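Local structure of beta-galactosidase (Bacillus circulans, 4MAD) at residues A[207-212]-A[231-236]; A[221-226]-A[273-278]; A[139-144]-A[183-188]; A[16-21]-A[31-36]. The protein probably hydrolyses terminal non-reducing beta-D-galactose residues of beta-D-galactosides, as a family 35 glycoside hydrolase. All blocks are in the same frame, centred on the assembly; numbering follows the deposited sequence.

Overall arrangement
Contacts 1, 2 and 4 lie on the same side of the chain's centre, in and around the (beta/alpha)8 barrel; contact 3 joins two of the barrel's helices further round. Contacts 1 and 4 are buried, with no hydrogen bonds across them; contact 4 is purely apolar, while in contact 1 a leucine methyl rests on backbone. Contacts 2 and 3 are partly buried, each pairing an inner hydrophobic touch with a carboxylate nearer the surface; contact 3 alone has a hydrogen bond across it. Contacts 1 and 2 share the unit made of strand 218-223 and helix 227-237 and meet through Phe231, Leu234, Val221 and Phe223. Contact 4 is joined to contact 2 by Arg32 and the carbonyl of Leu276.

Contact 1: A[207-212]-A[231-236]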
loop_
_atom_site.group_PDB
_atom_site.type_symbol
_atom_site.label_atom_id
_atom_site.label_comp_id
_atom_site.label_asym_id
_atom_site.label_seq_id
_atom_site.Cartn_x
_atom_site.Cartn_y
_atom_site.Cartn_z
ATOM N N SER A 207 20.643 -16.706 6.775
ATOM C CA SER A 207 20.832 -16.006 5.522
ATOM C C SER A 207 20.416 -14.553 5.683
ATOM O O SER A 207 21.035 -13.685 5.197
ATOM C CB SER A 207 20.039 -16.636 4.399
ATOM O OG SER A 207 18.678 -16.460 4.586
ATOM N N MET A 208 19.297 -14.328 6.335
ATOM C CA MET A 208 18.811 -12.973 6.488
ATOM C C MET A 208 19.670 -12.073 7.372
ATOM O O MET A 208 19.873 -10.951 7.108
ATOM C CB MET A 208 17.367 -12.984 6.971
ATOM C CG MET A 208 16.467 -13.712 6.020
ATOM S SD MET A 208 14.878 -13.972 6.787
ATOM C CE MET A 208 13.937 -14.551 5.393
ATOM N N LEU A 209 20.087 -12.614 8.480
ATOM C CA LEU A 209 20.970 -11.910 9.361
ATOM C C LEU A 209 22.345 -11.654 8.727
ATOM O O LEU A 209 22.910 -10.619 8.887
ATOM C CB LEU A 209 21.125 -12.655 10.666
ATOM C CG LEU A 209 19.831 -12.820 11.418
ATOM C CD1 LEU A 209 19.988 -13.818 12.466
ATOM C CD2 LEU A 209 19.528 -11.492 12.049
ATOM N N SER A 210 22.875 -12.630 8.026
ATOM C CA SER A 210 24.145 -12.372 7.366
ATOM C C SER A 210 24.020 -11.283 6.304
ATOM O O SER A 210 24.845 -10.455 6.176
ATOM C CB SER A 210 24.770 -13.627 6.743
ATOM O OG SER A 210 24.944 -14.642 7.653
ATOM N N GLY A 211 22.986 -11.355 5.506
ATOM C CA GLY A 211 22.779 -10.372 4.474
ATOM C C GLY A 211 22.421 -8.977 4.901
ATOM O O GLY A 211 22.775 -8.025 4.281
ATOM N N GLY A 212 21.583 -8.903 5.922
ATOM C CA GLY A 212 21.040 -7.640 6.343
ATOM C C GLY A 212 21.657 -6.812 7.459
ATOM O O GLY A 212 21.316 -5.698 7.584
ATOM N N PHE A 231 14.737 -15.028 19.047
ATOM C CA PHE A 231 15.761 -14.330 19.824
ATOM C C PHE A 231 17.074 -15.114 19.954
ATOM O O PHE A 231 18.134 -14.564 19.974
ATOM C CB PHE A 231 15.223 -13.882 21.152
ATOM C CG PHE A 231 14.247 -12.751 21.075
ATOM C CD1 PHE A 231 14.351 -11.745 20.139
ATOM C CD2 PHE A 231 13.237 -12.676 21.980
ATOM C CE1 PHE A 231 13.472 -10.705 20.161
ATOM C CE2 PHE A 231 12.381 -11.657 21.982
ATOM C CZ PHE A 231 12.478 -10.668 21.076
ATOM N N ALA A 232 16.954 -16.429 20.019
ATOM C CA ALA A 232 18.121 -17.265 20.083
ATOM C C ALA A 232 18.967 -17.142 18.834
ATOM O O ALA A 232 20.138 -17.047 18.931
ATOM C CB ALA A 232 17.748 -18.641 20.306
ATOM N N GLN A 233 18.333 -17.133 17.680
ATOM C CA GLN A 233 19.030 -16.940 16.427
ATOM C C GLN A 233 19.707 -15.612 16.377
ATOM O O GLN A 233 20.824 -15.543 16.032
ATOM C CB GLN A 233 18.088 -17.027 15.252
ATOM C CG GLN A 233 18.098 -18.313 14.629
ATOM C CD GLN A 233 19.411 -18.627 13.961
ATOM O OE1 GLN A 233 20.394 -17.968 14.133
ATOM N NE2 GLN A 233 19.407 -19.601 13.225
ATOM N N LEU A 234 19.001 -14.587 16.804
ATOM C CA LEU A 234 19.548 -13.260 16.871
ATOM C C LEU A 234 20.758 -13.221 17.788
ATOM O O LEU A 234 21.754 -12.696 17.422
ATOM C CB LEU A 234 18.521 -12.266 17.366
ATOM C CG LEU A 234 18.947 -10.846 17.690
ATOM C CD1 LEU A 234 19.585 -10.260 16.526
ATOM C CD2 LEU A 234 17.881 -10.001 18.171
ATOM N N LYS A 235 20.681 -13.881 18.926
ATOM C CA LYS A 235 21.795 -13.901 19.852
ATOM C C LYS A 235 23.091 -14.560 19.347
ATOM O O LYS A 235 24.149 -14.278 19.841
ATOM C CB LYS A 235 21.362 -14.430 21.211
ATOM C CG LYS A 235 20.544 -13.426 21.946
ATOM C CD LYS A 235 20.407 -13.748 23.361
ATOM C CE LYS A 235 19.166 -14.433 23.573
ATOM N NZ LYS A 235 19.048 -15.039 24.881
ATOM N N GLN A 236 22.986 -15.407 18.350
ATOM C CA GLN A 236 24.153 -15.905 17.671
ATOM C C GLN A 236 24.950 -14.863 16.958
ATOM O O GLN A 236 26.114 -15.014 16.801
ATOM C CB GLN A 236 23.835 -17.032 16.751
ATOM C CG GLN A 236 23.141 -18.058 17.444
ATOM C CD GLN A 236 23.634 -19.343 17.078
ATOM O OE1 GLN A 236 23.339 -19.831 16.025
ATOM N NE2 GLN A 236 24.440 -19.918 17.929
#
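Leu209 meets Gln233 and Leu234 in the outer helical layer of the (beta/alpha)8 barrel, where helix 206-212 lies beside helix 227-237 and strand 218-223 runs in the chain between them. Within segments 207-212 and 231-236 the nearest CA atoms are those of Leu209 and Leu234, 7.8 Å apart. Leu209 contributes the larger share of the buried surface. Its CG is anti to its own carbonyl carbon (chi1 -61°), and from there the branch extends across the interface, with CD1 4.0 Å from the backbone carbonyl O of Gln233. The same methyl comes within 4.5 Å of Leu234 CA, so it rests on the backbone of the facing helix rather than interlocking with its side chains. The other methyl, Leu209 CD2, faces Leu234 CD1 at 4.6 Å, a loose approach. Gln233 borders the contact on its more exposed side: its OE1 is 4.5 Å from Leu209 CD1.

Glu219 of strand 218-223 is touched by both leucines, and Tyr237, one turn further along helix 227-237, also packs on Leu209. The leucine is therefore enclosed by the next helix and by the strand beneath.

No hydrogen bond or salt bridge links the two segments. What holds them is non-directional van der Waals packing over a small interface, 96 Å² with both sides summed, a methyl lying against a carbonyl oxygen and a CA.

Contact 2: A[221-226]-A[273-278]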
loop_
_atom_site.group_PDB
_atom_site.type_symbol
_atom_site.label_atom_id
_atom_site.label_comp_id
_atom_site.label_asym_id
_atom_site.label_seq_id
_atom_site.Cartn_x
_atom_site.Cartn_y
_atom_site.Cartn_z
ATOM N N VAL A 221 14.788 -8.347 15.009
ATOM C CA VAL A 221 14.100 -9.304 14.169
ATOM C C VAL A 221 12.583 -9.140 14.150
ATOM O O VAL A 221 12.025 -8.564 15.061
ATOM C CB VAL A 221 14.425 -10.745 14.606
ATOM C CG1 VAL A 221 15.904 -11.039 14.412
ATOM C CG2 VAL A 221 14.015 -10.968 16.053
ATOM N N ASN A 222 12.070 -9.750 13.071
ATOM C CA ASN A 222 10.681 -9.704 12.780
ATOM C C ASN A 222 10.077 -11.089 12.741
ATOM O O ASN A 222 10.628 -11.952 12.170
ATOM C CB ASN A 222 10.512 -9.046 11.420
ATOM C CG ASN A 222 11.066 -7.661 11.379
ATOM O OD1 ASN A 222 11.172 -7.022 12.377
ATOM N ND2 ASN A 222 11.332 -7.176 10.189
ATOM N N PHE A 223 8.931 -11.272 13.350
ATOM C CA PHE A 223 8.340 -12.557 13.380
ATOM C C PHE A 223 6.885 -12.582 13.849
ATOM O O PHE A 223 6.391 -11.664 14.387
ATOM C CB PHE A 223 9.181 -13.509 14.199
ATOM C CG PHE A 223 9.335 -13.120 15.644
ATOM C CD1 PHE A 223 8.340 -13.352 16.544
ATOM C CD2 PHE A 223 10.497 -12.579 16.118
ATOM C CE1 PHE A 223 8.502 -13.027 17.849
ATOM C CE2 PHE A 223 10.646 -12.230 17.428
ATOM C CZ PHE A 223 9.676 -12.464 18.288
ATOM N N GLY A 224 6.237 -13.688 13.567
ATOM C CA GLY A 224 4.896 -13.884 14.007
ATOM C C GLY A 224 4.696 -14.847 15.167
ATOM O O GLY A 224 3.709 -14.805 15.858
ATOM N N SER A 225 5.649 -15.732 15.352
ATOM C CA SER A 225 5.604 -16.693 16.426
ATOM C C SER A 225 6.996 -17.202 16.836
ATOM O O SER A 225 7.961 -16.911 16.170
ATOM C CB SER A 225 4.670 -17.833 16.084
ATOM O OG SER A 225 5.285 -18.707 15.210
ATOM N N ARG A 226 7.077 -17.995 17.899
ATOM C CA ARG A 226 8.350 -18.580 18.330
ATOM C C ARG A 226 9.478 -17.614 18.656
ATOM O O ARG A 226 10.522 -17.655 18.109
ATOM C CB ARG A 226 8.801 -19.680 17.367
ATOM C CG ARG A 226 7.694 -20.611 17.038
ATOM C CD ARG A 226 8.030 -21.986 16.696
ATOM N NE ARG A 226 9.328 -22.431 17.158
ATOM C CZ ARG A 226 9.963 -23.485 16.640
ATOM N NH1 ARG A 226 9.396 -24.216 15.677
ATOM N NH2 ARG A 226 11.157 -23.800 17.089
ATOM N N GLU A 273 3.644 -12.644 25.448
ATOM C CA GLU A 273 4.213 -13.019 26.735
ATOM C C GLU A 273 5.583 -13.626 26.528
ATOM O O GLU A 273 6.486 -13.357 27.251
ATOM C CB GLU A 273 3.327 -14.008 27.478
ATOM C CG GLU A 273 2.102 -13.424 28.047
ATOM C CD GLU A 273 2.336 -12.875 29.442
ATOM O OE1 GLU A 273 3.478 -12.847 29.868
ATOM O OE2 GLU A 273 1.385 -12.485 30.084
ATOM N N GLU A 274 5.722 -14.415 25.476
ATOM C CA GLU A 274 6.982 -15.050 25.187
ATOM C C GLU A 274 8.004 -13.962 24.971
ATOM O O GLU A 274 9.101 -14.091 25.350
ATOM C CB GLU A 274 6.876 -15.949 23.955
ATOM C CG GLU A 274 7.791 -17.106 23.927
ATOM C CD GLU A 274 7.827 -17.861 22.571
ATOM O OE1 GLU A 274 7.050 -17.543 21.665
ATOM O OE2 GLU A 274 8.659 -18.752 22.447
ATOM N N ILE A 275 7.613 -12.930 24.278
ATOM C CA ILE A 275 8.521 -11.860 24.003
ATOM C C ILE A 275 8.888 -11.114 25.266
ATOM O O ILE A 275 10.012 -10.862 25.512
ATOM C CB ILE A 275 7.913 -10.852 23.027
ATOM C CG1 ILE A 275 7.768 -11.492 21.657
ATOM C CG2 ILE A 275 8.711 -9.600 22.979
ATOM C CD1 ILE A 275 7.108 -10.655 20.629
ATOM N N LEU A 276 7.883 -10.739 26.014
ATOM C CA LEU A 276 8.061 -9.860 27.152
ATOM C C LEU A 276 8.890 -10.505 28.283
ATOM O O LEU A 276 9.635 -9.849 28.943
ATOM C CB LEU A 276 6.714 -9.322 27.622
ATOM C CG LEU A 276 5.885 -8.525 26.627
ATOM C CD1 LEU A 276 4.561 -8.148 27.204
ATOM C CD2 LEU A 276 6.650 -7.302 26.281
ATOM N N LYS A 277 8.681 -11.791 28.474
ATOM C CA LYS A 277 9.318 -12.566 29.540
ATOM C C LYS A 277 10.824 -12.636 29.313
ATOM O O LYS A 277 11.552 -12.861 30.187
ATOM C CB LYS A 277 8.713 -13.955 29.661
ATOM C CG LYS A 277 7.316 -14.013 30.282
ATOM C CD LYS A 277 7.098 -15.326 31.014
ATOM C CE LYS A 277 5.723 -15.499 31.609
ATOM N NZ LYS A 277 4.715 -15.508 30.563
ATOM N N GLN A 278 11.240 -12.428 28.088
ATOM C CA GLN A 278 12.652 -12.446 27.702
ATOM C C GLN A 278 13.233 -11.050 27.773
ATOM O O GLN A 278 14.287 -10.810 27.307
ATOM C CB GLN A 278 12.890 -13.023 26.313
ATOM C CG GLN A 278 12.652 -14.437 26.201
ATOM C CD GLN A 278 12.813 -14.931 24.789
ATOM O OE1 GLN A 278 11.872 -14.951 24.062
ATOM N NE2 GLN A 278 13.990 -15.263 24.408
#
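Arg226 and Glu274 mark the closest backbone approach, 7.8 Å between their CA atoms, where the chain leaves barrel strand 218-223 and turns past the last part of helix 265-276. This is a beta-to-alpha loop of the (beta/alpha)8 barrel: Arg226, with positive backbone torsions (phi 58°, psi 57°), holds the N-cap position of helix 227-237. Glu274 stretches toward that turn, its CG anti to the backbone N (chi1 -151°) and the chain extended beyond, until OE1 is 3.7 Å from Arg226 CA. Its carboxylate accepts a hydrogen bond from the backbone N of Glu228, and a weak one from that of Ala227, so helix 265-276 grips the first turn of helix 227-237. The guanidinium of Arg226 takes no part: NE stays 6.5 Å from Glu274 OE2.

Deeper in, Phe223 and Ile275 come from opposite directions, and the end of the isoleucine meets the ring obliquely, CD1 lying 3.9 Å from CE1. An alanine at Phe223 would remove the ring, probably leaving Ile275 CD1 without its apolar partner and a gap beside it. The ring is also bordered within its own strand, where Val221 CG2 lies at its edge, in its plane, 3.9 Å from Phe223 CD2.

Contact 3: A[139-144]-A[183-188]; sequences EKVDAY and QYLRDG
Tyr184 and Asp142 are brought together by their first torsions: the tyrosine has CG anti to its backbone N (chi1 -176°), which throws the ring across the gap between the helices, while chi1 of -88° swings the aspartate carboxylate round to meet it. The phenol OH donates a short hydrogen bond of 2.6 Å to Asp142 OD2, using that oxygen's syn lone pair. OD2 lies at the ring's edge, close to its plane, and the carboxylate is turned 45° from the ring. The second oxygen, OD1, stands 3.9 Å from Tyr184 CE2 and has a long, weak ion pair with Arg192, one turn beyond Gly188. Replacing Asp142 with an alanine would probably leave the tyrosine hydroxyl without its acceptor and its ring freer to turn.

Beneath this polar bridge the contact is apolar: Val141 CG1 approaches Leu185 CD1 to 4.3 Å, on the buried side of both helices. Trp69 covers Val141, and Leu185 reaches Glu169.

A hydrophobic pair within and a polar clasp nearer the surface thus join helices 135-152 and 179-192, which follow the consecutive strands 100-104 and 163-167, as neighbouring helices do in the outer layer of a (beta/alpha)8 barrel.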
loop_
_atom_site.group_PDB
_atom_site.type_symbol
_atom_site.label_atom_id
_atom_site.label_comp_id
_atom_site.label_asym_id
_atom_site.label_seq_id
_atom_site.Cartn_x
_atom_site.Cartn_y
_atom_site.Cartn_z
ATOM N N GLU A 139 21.782 7.877 -6.519
ATOM C CA GLU A 139 21.608 9.263 -6.810
ATOM C C GLU A 139 20.171 9.680 -6.522
ATOM O O GLU A 139 19.944 10.721 -6.064
ATOM C CB GLU A 139 21.886 9.543 -8.271
ATOM C CG GLU A 139 23.335 9.431 -8.642
ATOM C CD GLU A 139 23.669 9.975 -10.032
ATOM O OE1 GLU A 139 22.761 10.400 -10.751
ATOM O OE2 GLU A 139 24.869 9.951 -10.396
ATOM N N LYS A 140 19.235 8.841 -6.891
ATOM C CA LYS A 140 17.834 9.110 -6.624
ATOM C C LYS A 140 17.521 9.103 -5.118
ATOM O O LYS A 140 16.865 9.943 -4.620
ATOM C CB LYS A 140 16.933 8.120 -7.373
ATOM C CG LYS A 140 17.131 8.072 -8.867
ATOM C CD LYS A 140 17.210 9.395 -9.506
ATOM C CE LYS A 140 17.212 9.256 -11.026
ATOM N NZ LYS A 140 17.605 10.450 -11.684
ATOM N N VAL A 141 18.050 8.130 -4.419
ATOM C CA VAL A 141 17.834 8.012 -2.999
ATOM C C VAL A 141 18.391 9.262 -2.273
ATOM O O VAL A 141 17.840 9.736 -1.352
ATOM C CB VAL A 141 18.538 6.777 -2.473
ATOM C CG1 VAL A 141 18.580 6.717 -1.023
ATOM C CG2 VAL A 141 17.948 5.531 -3.056
ATOM N N ASP A 142 19.546 9.706 -2.721
ATOM C CA ASP A 142 20.220 10.795 -2.085
ATOM C C ASP A 142 19.421 12.066 -2.214
ATOM O O ASP A 142 19.322 12.857 -1.310
ATOM C CB ASP A 142 21.637 10.962 -2.639
ATOM C CG ASP A 142 22.675 10.117 -1.907
ATOM O OD1 ASP A 142 22.440 9.718 -0.785
ATOM O OD2 ASP A 142 23.726 9.843 -2.462
ATOM N N ALA A 143 18.886 12.276 -3.383
ATOM C CA ALA A 143 18.136 13.471 -3.630
ATOM C C ALA A 143 16.878 13.487 -2.818
ATOM O O ALA A 143 16.512 14.484 -2.277
ATOM C CB ALA A 143 17.839 13.613 -5.025
ATOM N N TYR A 144 16.222 12.356 -2.765
ATOM C CA TYR A 144 15.019 12.227 -1.977
ATOM C C TYR A 144 15.283 12.380 -0.504
ATOM O O TYR A 144 14.642 13.103 0.138
ATOM C CB TYR A 144 14.358 10.893 -2.262
ATOM C CG TYR A 144 13.342 10.464 -1.274
ATOM C CD1 TYR A 144 12.310 11.274 -0.933
ATOM C CD2 TYR A 144 13.394 9.231 -0.704
ATOM C CE1 TYR A 144 11.379 10.884 -0.000
ATOM C CE2 TYR A 144 12.495 8.841 0.238
ATOM C CZ TYR A 144 11.471 9.643 0.567
ATOM O OH TYR A 144 10.574 9.223 1.472
ATOM N N GLN A 183 26.260 0.044 3.935
ATOM C CA GLN A 183 27.172 0.981 4.527
ATOM C C GLN A 183 26.978 2.363 4.004
ATOM O O GLN A 183 27.021 3.294 4.722
ATOM C CB GLN A 183 28.621 0.502 4.437
ATOM C CG GLN A 183 28.849 -0.724 5.258
ATOM C CD GLN A 183 30.264 -1.139 5.380
ATOM O OE1 GLN A 183 31.133 -0.388 5.124
ATOM N NE2 GLN A 183 30.488 -2.369 5.749
ATOM N N TYR A 184 26.744 2.476 2.726
ATOM C CA TYR A 184 26.500 3.762 2.177
ATOM C C TYR A 184 25.206 4.363 2.732
ATOM O O TYR A 184 25.110 5.518 3.032
ATOM C CB TYR A 184 26.410 3.650 0.689
ATOM C CG TYR A 184 26.247 4.968 0.034
ATOM C CD1 TYR A 184 27.336 5.698 -0.339
ATOM C CD2 TYR A 184 25.011 5.494 -0.186
ATOM C CE1 TYR A 184 27.204 6.901 -0.921
ATOM C CE2 TYR A 184 24.861 6.697 -0.792
ATOM C CZ TYR A 184 25.969 7.410 -1.156
ATOM O OH TYR A 184 25.860 8.638 -1.751
ATOM N N LEU A 185 24.206 3.528 2.830
ATOM C CA LEU A 185 22.921 3.941 3.397
ATOM C C LEU A 185 23.036 4.363 4.861
ATOM O O LEU A 185 22.543 5.369 5.232
ATOM C CB LEU A 185 21.921 2.808 3.294
ATOM C CG LEU A 185 20.493 3.168 3.072
ATOM C CD1 LEU A 185 20.364 4.180 1.997
ATOM C CD2 LEU A 185 19.678 1.956 2.730
ATOM N N ARG A 186 23.771 3.595 5.632
ATOM C CA ARG A 186 23.949 3.907 7.029
ATOM C C ARG A 186 24.615 5.259 7.212
ATOM O O ARG A 186 24.237 6.064 7.988
ATOM C CB ARG A 186 24.836 2.838 7.618
ATOM C CG ARG A 186 25.386 3.064 9.001
ATOM C CD ARG A 186 26.627 2.270 9.227
ATOM N NE ARG A 186 27.771 2.684 8.421
ATOM C CZ ARG A 186 28.876 1.979 8.257
ATOM N NH1 ARG A 186 29.031 0.834 8.862
ATOM N NH2 ARG A 186 29.841 2.426 7.507
ATOM N N ASP A 187 25.657 5.442 6.442
ATOM C CA ASP A 187 26.403 6.673 6.464
ATOM C C ASP A 187 25.594 7.848 5.984
ATOM O O ASP A 187 25.683 8.925 6.514
ATOM C CB ASP A 187 27.690 6.551 5.675
ATOM C CG ASP A 187 28.676 5.590 6.307
ATOM O OD1 ASP A 187 28.498 5.166 7.437
ATOM O OD2 ASP A 187 29.623 5.252 5.621
ATOM N N GLY A 188 24.816 7.613 4.947
ATOM C CA GLY A 188 23.950 8.622 4.425
ATOM C C GLY A 188 22.876 9.073 5.385
ATOM O O GLY A 188 22.618 10.226 5.484
#

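Contact 4: A[16-21]-A[31-36]; sequences SQLTYD and IRLLSG
Leu18 carries the whole contact, one methyl for each of two partners in segment 31-36, and all of the direct interaction is apolar. Its CG is anti to the backbone N (chi1 -179°), which sends the fork out toward Ile31 and Leu33. CD1 approaches Ile31 CG2 at 4.1 Å, the two side chains crossing at about a right angle. CD2 meets Leu33 CD1 at 4.0 Å, and here the leucines reach toward each other, tip to tip. Leu18 and Leu33 are buried and Ile31 is partly exposed; the packing is by dispersion, with apolar surface withdrawn from water.

Hydrogen bonds run to other parts of the chain rather than between the segments, whose closest CA atoms, those of Leu18 and Ile31, are 9.1 Å apart. Strand 24-26 fills that interval: Thr19 pairs with Leu25 and Ile31 with Phe24 through their backbones, and the Phe24 side chain touches Leu18, Ile31 and Leu33 alike.

The contact therefore ties a small antiparallel sheet, in which 24-26 lies between 18-20 and 29-30, to the start of barrel strand 34-38. Leu33 bonds to strand 281-284 through its backbone, Arg32 NH1 binds the carbonyls of Leu276 and Gly280 near the end of helix 265-276, and the ring of Tyr20 meets Phe218 at the start of strand 218-223, so the N-terminal strands pack against the end of the barrel where its strands begin.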
loop_
_atom_site.group_PDB
_atom_site.type_symbol
_atom_site.label_atom_id
_atom_site.label_comp_id
_atom_site.label_asym_id
_atom_site.label_seq_id
_atom_site.Cartn_x
_atom_site.Cartn_y
_atom_site.Cartn_z
ATOM N N SER A 16 16.946 14.339 24.959
ATOM C CA SER A 16 16.779 12.909 25.130
ATOM C C SER A 16 17.523 12.102 24.075
ATOM O O SER A 16 17.612 12.525 22.957
ATOM C CB SER A 16 15.334 12.550 25.068
ATOM O OG SER A 16 14.691 13.079 26.177
ATOM N N GLN A 17 18.097 10.982 24.465
ATOM C CA GLN A 17 18.721 10.075 23.519
ATOM C C GLN A 17 18.454 8.627 23.881
ATOM O O GLN A 17 18.702 8.251 24.984
ATOM C CB GLN A 17 20.220 10.280 23.492
ATOM C CG GLN A 17 20.938 9.265 22.647
ATOM C CD GLN A 17 22.440 9.435 22.610
ATOM O OE1 GLN A 17 22.996 10.189 23.337
ATOM N NE2 GLN A 17 23.063 8.741 21.746
ATOM N N LEU A 18 18.011 7.816 22.938
ATOM C CA LEU A 18 17.888 6.401 23.165
ATOM C C LEU A 18 19.189 5.714 22.886
ATOM O O LEU A 18 19.711 5.840 21.844
ATOM C CB LEU A 18 16.832 5.784 22.247
ATOM C CG LEU A 18 16.587 4.291 22.411
ATOM C CD1 LEU A 18 15.872 3.976 23.702
ATOM C CD2 LEU A 18 15.859 3.701 21.251
ATOM N N THR A 19 19.668 4.967 23.853
ATOM C CA THR A 19 20.888 4.183 23.696
ATOM C C THR A 19 20.677 2.832 24.325
ATOM O O THR A 19 19.621 2.531 24.749
ATOM C CB THR A 19 22.107 4.820 24.386
ATOM O OG1 THR A 19 21.896 4.818 25.779
ATOM C CG2 THR A 19 22.291 6.190 23.947
ATOM N N TYR A 20 21.693 2.009 24.294
ATOM C CA TYR A 20 21.614 0.769 25.003
ATOM C C TYR A 20 22.886 0.110 25.403
ATOM O O TYR A 20 23.850 0.130 24.691
ATOM C CB TYR A 20 21.004 -0.351 24.140
ATOM C CG TYR A 20 21.781 -0.726 22.932
ATOM C CD1 TYR A 20 22.727 -1.727 22.959
ATOM C CD2 TYR A 20 21.567 -0.092 21.755
ATOM C CE1 TYR A 20 23.416 -2.072 21.841
ATOM C CE2 TYR A 20 22.275 -0.390 20.653
ATOM C CZ TYR A 20 23.198 -1.386 20.700
ATOM O OH TYR A 20 23.864 -1.685 19.618
ATOM N N ASP A 21 22.851 -0.513 26.553
ATOM C CA ASP A 21 23.943 -1.375 26.834
ATOM C C ASP A 21 23.802 -2.866 27.076
ATOM O O ASP A 21 24.350 -3.667 26.364
ATOM C CB ASP A 21 24.625 -1.066 28.129
ATOM C CG ASP A 21 23.680 -0.788 29.218
ATOM O OD1 ASP A 21 22.791 -1.600 29.491
ATOM O OD2 ASP A 21 23.855 0.259 29.830
ATOM N N ILE A 31 14.291 1.524 29.750
ATOM C CA ILE A 31 13.005 1.566 29.115
ATOM C C ILE A 31 12.767 0.270 28.344
ATOM O O ILE A 31 13.659 -0.305 27.799
ATOM C CB ILE A 31 12.913 2.713 28.143
ATOM C CG1 ILE A 31 11.508 2.832 27.580
ATOM C CG2 ILE A 31 13.893 2.573 27.059
ATOM C CD1 ILE A 31 11.140 4.146 27.178
ATOM N N ARG A 32 11.540 -0.172 28.293
ATOM C CA ARG A 32 11.190 -1.226 27.378
ATOM C C ARG A 32 10.353 -0.548 26.301
ATOM O O ARG A 32 9.425 0.083 26.612
ATOM C CB ARG A 32 10.372 -2.299 28.064
ATOM C CG ARG A 32 10.148 -3.479 27.232
ATOM C CD ARG A 32 8.933 -4.183 27.622
ATOM N NE ARG A 32 9.014 -4.805 28.918
ATOM C CZ ARG A 32 9.299 -6.080 29.142
ATOM N NH1 ARG A 32 9.559 -6.932 28.167
ATOM N NH2 ARG A 32 9.296 -6.511 30.378
ATOM N N LEU A 33 10.716 -0.673 25.040
ATOM C CA LEU A 33 9.918 -0.067 23.995
ATOM C C LEU A 33 8.740 -0.948 23.701
ATOM O O LEU A 33 8.880 -2.104 23.343
ATOM C CB LEU A 33 10.734 0.215 22.740
ATOM C CG LEU A 33 11.926 1.102 23.019
ATOM C CD1 LEU A 33 12.903 1.095 21.964
ATOM C CD2 LEU A 33 11.509 2.483 23.294
ATOM N N LEU A 34 7.579 -0.358 23.867
ATOM C CA LEU A 34 6.373 -0.983 23.485
ATOM C C LEU A 34 5.829 -0.086 22.398
ATOM O O LEU A 34 5.272 0.920 22.731
ATOM C CB LEU A 34 5.407 -1.002 24.656
ATOM C CG LEU A 34 5.794 -1.913 25.813
ATOM C CD1 LEU A 34 4.801 -1.831 26.883
ATOM C CD2 LEU A 34 5.904 -3.293 25.350
ATOM N N SER A 35 5.930 -0.521 21.152
ATOM C CA SER A 35 5.607 0.284 20.006
ATOM C C SER A 35 4.507 -0.310 19.163
ATOM O O SER A 35 4.343 -1.483 19.069
ATOM C CB SER A 35 6.872 0.541 19.169
ATOM O OG SER A 35 6.637 1.122 17.939
ATOM N N GLY A 36 3.775 0.580 18.541
ATOM C CA GLY A 36 2.710 0.189 17.677
ATOM C C GLY A 36 2.915 0.771 16.302
ATOM O O GLY A 36 3.159 1.884 16.154
#